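Local atomic coordinates of maltose-binding protein MalE1 (Thermotoga maritima, PDB entry 6DTU), a protein that binds maltotetraose in a cleft and, like other bacterial solute-binding proteins, probably delivers malto-oligosaccharides to a membrane transporter. Residues Phe39-Pro51 and Gly61-Ile75. Residues are numbered along the deposited sequence; the frame is centred on the assembly and turned at random.
With GLC (alpha-D-glucopyranose), chain C; GLC (alpha-D-glucopyranose), chain B; GLC (alpha-D-glucopyranose), chain D; GLC (alpha-D-glucopyranose), chain E.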
loop_
_atom_site.group_PDB
_atom_site.type_symbol
_atom_site.label_atom_id
_atom_site.label_comp_id
_atom_site.label_asym_id
_atom_site.label_seq_id
_atom_site.Cartn_x
_atom_site.Cartn_y
_atom_site.Cartn_z
ATOM N N PHE A 39 -3.510 0.858 10.249
ATOM C CA PHE A 39 -3.973 0.760 8.870
ATOM C C PHE A 39 -4.699 -0.556 8.596
ATOM O O PHE A 39 -5.786 -0.565 8.009
ATOM C CB PHE A 39 -2.825 0.949 7.884
ATOM C CG PHE A 39 -3.261 0.770 6.457
ATOM C CD1 PHE A 39 -3.859 1.816 5.776
ATOM C CD2 PHE A 39 -3.161 -0.465 5.836
ATOM C CE1 PHE A 39 -4.296 1.669 4.476
ATOM C CE2 PHE A 39 -3.611 -0.620 4.547
ATOM C CZ PHE A 39 -4.173 0.436 3.861
ATOM N N GLN A 40 -4.094 -1.684 8.986
ATOM C CA GLN A 40 -4.688 -2.999 8.752
ATOM C C GLN A 40 -5.965 -3.214 9.538
ATOM O O GLN A 40 -6.632 -4.233 9.327
ATOM C CB GLN A 40 -3.753 -4.121 9.209
ATOM C CG GLN A 40 -2.426 -4.263 8.489
ATOM C CD GLN A 40 -2.470 -5.076 7.220
ATOM O OE1 GLN A 40 -2.268 -4.541 6.131
ATOM N NE2 GLN A 40 -2.689 -6.385 7.351
ATOM N N ASP A 41 -6.304 -2.307 10.448
ATOM C CA ASP A 41 -7.526 -2.416 11.226
ATOM C C ASP A 41 -8.621 -1.469 10.764
ATOM O O ASP A 41 -9.760 -1.601 11.214
ATOM C CB ASP A 41 -7.226 -2.204 12.723
ATOM C CG ASP A 41 -6.446 -3.361 13.317
ATOM O OD1 ASP A 41 -6.619 -4.493 12.828
ATOM O OD2 ASP A 41 -5.641 -3.133 14.234
ATOM N N ILE A 42 -8.328 -0.542 9.849
ATOM C CA ILE A 42 -9.343 0.433 9.463
ATOM C C ILE A 42 -10.549 -0.248 8.833
ATOM O O ILE A 42 -11.701 0.031 9.201
ATOM C CB ILE A 42 -8.750 1.503 8.526
ATOM C CG1 ILE A 42 -7.750 2.377 9.279
ATOM C CG2 ILE A 42 -9.859 2.345 7.890
ATOM C CD1 ILE A 42 -7.027 3.384 8.365
ATOM N N LYS A 43 -10.312 -1.100 7.835
ATOM C CA LYS A 43 -11.442 -1.685 7.111
ATOM C C LYS A 43 -12.239 -2.638 7.985
ATOM O O LYS A 43 -13.479 -2.655 7.929
ATOM C CB LYS A 43 -11.004 -2.388 5.825
ATOM C CG LYS A 43 -12.199 -3.019 5.127
ATOM C CD LYS A 43 -11.974 -3.217 3.637
ATOM C CE LYS A 43 -10.923 -4.277 3.357
ATOM N NZ LYS A 43 -11.350 -5.647 3.764
ATOM N N SER A 44 -11.547 -3.469 8.759
ATOM C CA SER A 44 -12.239 -4.421 9.623
ATOM C C SER A 44 -13.028 -3.707 10.715
ATOM O O SER A 44 -14.181 -4.076 10.987
ATOM C CB SER A 44 -11.243 -5.437 10.195
ATOM O OG SER A 44 -10.144 -4.772 10.803
ATOM N N LYS A 45 -12.448 -2.653 11.306
ATOM C CA LYS A 45 -13.188 -1.845 12.266
ATOM C C LYS A 45 -14.397 -1.192 11.611
ATOM O O LYS A 45 -15.465 -1.088 12.225
ATOM C CB LYS A 45 -12.268 -0.796 12.888
ATOM C CG LYS A 45 -12.854 -0.037 14.078
ATOM C CD LYS A 45 -11.958 1.122 14.495
ATOM C CE LYS A 45 -12.502 1.840 15.734
ATOM N NZ LYS A 45 -12.387 1.022 16.961
ATOM N N PHE A 46 -14.244 -0.730 10.361
ATOM C CA PHE A 46 -15.346 -0.059 9.683
ATOM C C PHE A 46 -16.457 -1.045 9.331
ATOM O O PHE A 46 -17.641 -0.736 9.479
ATOM C CB PHE A 46 -14.796 0.650 8.445
ATOM C CG PHE A 46 -15.771 1.571 7.801
ATOM C CD1 PHE A 46 -16.090 2.784 8.395
ATOM C CD2 PHE A 46 -16.352 1.243 6.582
ATOM C CE1 PHE A 46 -16.981 3.646 7.806
ATOM C CE2 PHE A 46 -17.254 2.111 5.997
ATOM C CZ PHE A 46 -17.556 3.314 6.610
ATOM N N LEU A 47 -16.089 -2.244 8.888
ATOM C CA LEU A 47 -17.102 -3.266 8.624
ATOM C C LEU A 47 -17.914 -3.559 9.875
ATOM O O LEU A 47 -19.122 -3.806 9.796
ATOM C CB LEU A 47 -16.425 -4.543 8.121
ATOM C CG LEU A 47 -15.879 -4.493 6.693
ATOM C CD1 LEU A 47 -14.904 -5.661 6.451
ATOM C CD2 LEU A 47 -17.019 -4.569 5.744
ATOM N N THR A 48 -17.267 -3.551 11.033
ATOM C CA THR A 48 -17.976 -3.820 12.276
ATOM C C THR A 48 -18.773 -2.599 12.733
ATOM O O THR A 48 -19.950 -2.717 13.091
ATOM C CB THR A 48 -16.974 -4.211 13.370
ATOM O OG1 THR A 48 -16.287 -5.415 13.005
ATOM C CG2 THR A 48 -17.697 -4.439 14.694
ATOM N N ALA A 49 -18.152 -1.417 12.729
ATOM C CA ALA A 49 -18.757 -0.256 13.370
ATOM C C ALA A 49 -19.772 0.466 12.483
ATOM O O ALA A 49 -20.729 1.058 12.992
ATOM C CB ALA A 49 -17.670 0.725 13.821
ATOM N N ALA A 50 -19.557 0.498 11.171
ATOM C CA ALA A 50 -20.453 1.283 10.321
ATOM C C ALA A 50 -21.913 0.859 10.416
ATOM O O ALA A 50 -22.773 1.734 10.612
ATOM C CB ALA A 50 -19.924 1.381 8.884
ATOM N N PRO A 51 -22.263 -0.427 10.322
ATOM C CA PRO A 51 -23.671 -0.823 10.511
ATOM C C PRO A 51 -24.215 -0.527 11.905
ATOM O O PRO A 51 -25.437 -0.482 12.084
ATOM C CB PRO A 51 -23.651 -2.333 10.239
ATOM C CG PRO A 51 -22.413 -2.585 9.463
ATOM C CD PRO A 51 -21.411 -1.575 9.965
ATOM N N GLY A 61 -7.823 5.338 3.165
ATOM C CA GLY A 61 -7.194 4.049 2.956
ATOM C C GLY A 61 -7.058 3.706 1.499
ATOM O O GLY A 61 -7.086 4.578 0.634
ATOM N N ALA A 62 -6.848 2.422 1.241
ATOM C CA ALA A 62 -6.437 1.967 -0.084
ATOM C C ALA A 62 -7.612 1.560 -0.957
ATOM O O ALA A 62 -8.681 1.173 -0.476
ATOM C CB ALA A 62 -5.437 0.819 0.018
ATOM N N HIS A 63 -7.392 1.648 -2.270
ATOM C CA HIS A 63 -8.484 1.468 -3.214
ATOM C C HIS A 63 -8.946 0.022 -3.323
ATOM O O HIS A 63 -10.057 -0.216 -3.814
ATOM C CB HIS A 63 -8.089 1.980 -4.594
ATOM C CG HIS A 63 -7.210 1.036 -5.348
ATOM N ND1 HIS A 63 -5.836 1.071 -5.260
ATOM C CD2 HIS A 63 -7.510 0.036 -6.207
ATOM C CE1 HIS A 63 -5.326 0.127 -6.033
ATOM N NE2 HIS A 63 -6.318 -0.506 -6.627
ATOM N N ASP A 64 -8.133 -0.948 -2.902
ATOM C CA ASP A 64 -8.614 -2.331 -2.951
ATOM C C ASP A 64 -9.837 -2.536 -2.071
ATOM O O ASP A 64 -10.574 -3.504 -2.281
ATOM C CB ASP A 64 -7.526 -3.335 -2.545
ATOM C CG ASP A 64 -7.040 -3.140 -1.105
ATOM O OD1 ASP A 64 -6.420 -2.085 -0.852
ATOM O OD2 ASP A 64 -7.269 -4.036 -0.259
ATOM N N TRP A 65 -10.085 -1.642 -1.109
ATOM C CA TRP A 65 -11.254 -1.769 -0.247
ATOM C C TRP A 65 -12.557 -1.447 -0.969
ATOM O O TRP A 65 -13.622 -1.836 -0.479
ATOM C CB TRP A 65 -11.167 -0.782 0.909
ATOM C CG TRP A 65 -9.951 -0.830 1.765
ATOM C CD1 TRP A 65 -8.931 -1.743 1.724
ATOM C CD2 TRP A 65 -9.640 0.085 2.817
ATOM N NE1 TRP A 65 -8.003 -1.454 2.705
ATOM C CE2 TRP A 65 -8.412 -0.331 3.381
ATOM C CE3 TRP A 65 -10.280 1.223 3.335
ATOM C CZ2 TRP A 65 -7.811 0.345 4.459
ATOM C CZ3 TRP A 65 -9.671 1.905 4.398
ATOM C CH2 TRP A 65 -8.439 1.479 4.919
ATOM N N VAL A 66 -12.507 -0.765 -2.119
ATOM C CA VAL A 66 -13.695 -0.082 -2.640
ATOM C C VAL A 66 -14.815 -1.066 -2.966
ATOM O O VAL A 66 -15.971 -0.856 -2.584
ATOM C CB VAL A 66 -13.339 0.804 -3.850
ATOM C CG1 VAL A 66 -14.596 1.269 -4.543
ATOM C CG2 VAL A 66 -12.516 1.988 -3.428
ATOM N N GLY A 67 -14.513 -2.121 -3.732
ATOM C CA GLY A 67 -15.572 -3.032 -4.152
ATOM C C GLY A 67 -16.319 -3.672 -2.996
ATOM O O GLY A 67 -17.551 -3.685 -2.968
ATOM N N GLU A 68 -15.584 -4.205 -2.016
ATOM C CA GLU A 68 -16.232 -4.796 -0.850
ATOM C C GLU A 68 -17.111 -3.774 -0.127
ATOM O O GLU A 68 -18.261 -4.063 0.220
ATOM C CB GLU A 68 -15.178 -5.382 0.087
ATOM C CG GLU A 68 -15.763 -6.000 1.353
ATOM C CD GLU A 68 -14.714 -6.471 2.332
ATOM O OE1 GLU A 68 -13.529 -6.089 2.204
ATOM O OE2 GLU A 68 -15.081 -7.219 3.258
ATOM N N LEU A 69 -16.580 -2.574 0.133
ATOM C CA LEU A 69 -17.367 -1.597 0.871
ATOM C C LEU A 69 -18.561 -1.086 0.063
ATOM O O LEU A 69 -19.619 -0.813 0.639
ATOM C CB LEU A 69 -16.476 -0.465 1.366
ATOM C CG LEU A 69 -15.407 -0.905 2.360
ATOM C CD1 LEU A 69 -14.541 0.281 2.752
ATOM C CD2 LEU A 69 -15.974 -1.584 3.610
ATOM N N ALA A 70 -18.423 -0.975 -1.260
ATOM C CA ALA A 70 -19.519 -0.461 -2.080
ATOM C C ALA A 70 -20.653 -1.470 -2.186
ATOM O O ALA A 70 -21.829 -1.104 -2.073
ATOM C CB ALA A 70 -19.001 -0.075 -3.463
ATOM N N VAL A 71 -20.326 -2.744 -2.423
ATOM C CA VAL A 71 -21.378 -3.746 -2.586
ATOM C C VAL A 71 -22.087 -4.013 -1.267
ATOM O O VAL A 71 -23.255 -4.424 -1.261
ATOM C CB VAL A 71 -20.851 -5.051 -3.208
ATOM C CG1 VAL A 71 -20.157 -4.774 -4.523
ATOM C CG2 VAL A 71 -19.959 -5.781 -2.246
ATOM N N ASN A 72 -21.403 -3.814 -0.140
ATOM C CA ASN A 72 -22.028 -3.928 1.172
ATOM C C ASN A 72 -22.811 -2.673 1.546
ATOM O O ASN A 72 -23.395 -2.631 2.636
ATOM C CB ASN A 72 -20.979 -4.184 2.264
ATOM C CG ASN A 72 -20.220 -5.503 2.089
ATOM O OD1 ASN A 72 -20.627 -6.389 1.341
ATOM N ND2 ASN A 72 -19.097 -5.624 2.797
ATOM N N GLY A 73 -22.814 -1.657 0.688
ATOM C CA GLY A 73 -23.554 -0.437 0.950
ATOM C C GLY A 73 -22.985 0.429 2.059
ATOM O O GLY A 73 -23.730 1.203 2.674
ATOM N N LEU A 74 -21.675 0.360 2.305
ATOM C CA LEU A 74 -21.093 1.053 3.445
ATOM C C LEU A 74 -20.377 2.357 3.110
ATOM O O LEU A 74 -20.160 3.154 4.019
ATOM C CB LEU A 74 -20.112 0.146 4.189
ATOM C CG LEU A 74 -20.722 -1.081 4.857
ATOM C CD1 LEU A 74 -19.631 -1.797 5.592
ATOM C CD2 LEU A 74 -21.820 -0.664 5.827
ATOM N N ILE A 75 -19.980 2.587 1.863
ATOM C CA ILE A 75 -19.362 3.851 1.462
ATOM C C ILE A 75 -20.254 4.491 0.414
ATOM O O ILE A 75 -20.927 3.804 -0.361
ATOM C CB ILE A 75 -17.882 3.744 0.998
ATOM C CG1 ILE A 75 -17.726 2.659 -0.076
ATOM C CG2 ILE A 75 -16.955 3.533 2.194
ATOM C CD1 ILE A 75 -16.348 2.606 -0.698
HETATM C C1 GLC C . -2.649 -3.829 1.460
HETATM C C2 GLC C . -4.102 -3.642 1.277
HETATM C C3 GLC C . -4.863 -3.948 2.530
HETATM C C4 GLC C . -4.643 -5.337 2.986
HETATM C C5 GLC C . -3.134 -5.601 3.217
HETATM C C6 GLC C . -2.868 -6.952 3.497
HETATM O O2 GLC C . -4.350 -2.254 0.914
HETATM O O3 GLC C . -6.292 -3.737 2.295
HETATM O O4 GLC C . -5.346 -5.506 4.248
HETATM O O5 GLC C . -2.374 -5.210 1.911
HETATM O O6 GLC C . -1.485 -7.086 3.745
HETATM C C1 GLC B . -6.523 -6.281 4.144
HETATM C C2 GLC B . -7.544 -5.699 5.037
HETATM C C3 GLC B . -7.182 -5.899 6.459
HETATM C C4 GLC B . -6.971 -7.342 6.796
HETATM C C5 GLC B . -5.815 -7.935 5.959
HETATM C C6 GLC B . -5.591 -9.336 6.182
HETATM O O2 GLC B . -7.648 -4.236 4.748
HETATM O O3 GLC B . -8.276 -5.356 7.265
HETATM O O4 GLC B . -6.660 -7.459 8.192
HETATM O O5 GLC B . -6.225 -7.692 4.489
HETATM O O6 GLC B . -6.761 -10.049 5.857
HETATM C C1 GLC D . 0.826 -0.105 2.977
HETATM C C2 GLC D . 0.022 -0.007 1.733
HETATM C C3 GLC D . -1.215 -0.776 1.841
HETATM C C4 GLC D . -0.933 -2.234 2.142
HETATM C C5 GLC D . -0.054 -2.397 3.419
HETATM C C6 GLC D . 0.441 -3.733 3.587
HETATM O O2 GLC D . -0.352 1.393 1.576
HETATM O O3 GLC D . -1.945 -0.763 0.558
HETATM O O4 GLC D . -2.193 -2.937 2.427
HETATM O O5 GLC D . 1.167 -1.510 3.212
HETATM O O6 GLC D . 0.951 -3.862 4.904
HETATM C C1 GLC E . 0.883 3.177 7.053
HETATM C C2 GLC E . 0.495 3.633 5.703
HETATM C C3 GLC E . -0.154 2.564 4.924
HETATM C C4 GLC E . 0.721 1.364 4.820
HETATM C C5 GLC E . 1.040 0.810 6.234
HETATM C C6 GLC E . 2.013 -0.196 6.246
HETATM O O1 GLC E . -0.254 2.883 7.801
HETATM O O2 GLC E . -0.412 4.768 5.881
HETATM O O3 GLC E . -0.435 3.127 3.591
HETATM O O4 GLC E . 0.048 0.330 4.053
HETATM O O5 GLC E . 1.699 1.981 6.980
HETATM O O6 GLC E . 2.112 -0.722 7.573
#
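Lys43 lies along one face of the Trp65 indole and ends on Glu68. Its CB sits over the ring centre. CG lies 4.3 Å from Leu69 CD2. CD is 4.0 Å from the five-membered ring centroid, a CH-pi contact. CE passes 3.6 Å from Trp65 CD1 and touches O2 of the chain B glucose. Bends at chi3 and chi4 (68° and 67°) then carry NZ to Glu68 OE1, 2.7 Å away, a salt bridge on the syn side of the carboxylate. The extended Glu68 side chain brings OE1 to it. Ala62 N lies over the centre of the opposite face, Gly61 C nearer its rim. Ile42 CG2 presses on Trp65 CH2 at 3.4 Å, and the Phe39 ring meets CZ2 obliquely. Thus held, Trp65 NE1 donates to O3 of the chain C glucose at 2.9 Å. Asp64 OD2 accepts from the same O3, and OD1 from O2. Further along, Leu47 CD2 packs on Leu69 and Leu74, while Phe46 turns its edge to the Leu74 carbonyl. Helices 39-49 and 66-71, before and after strand 58-62 in the chain, run nearly parallel, at 7°. Phe39, Gln40, Lys43, Ala62, Asp64 and Trp65 line the maltotetraose site of this periplasmic binding protein.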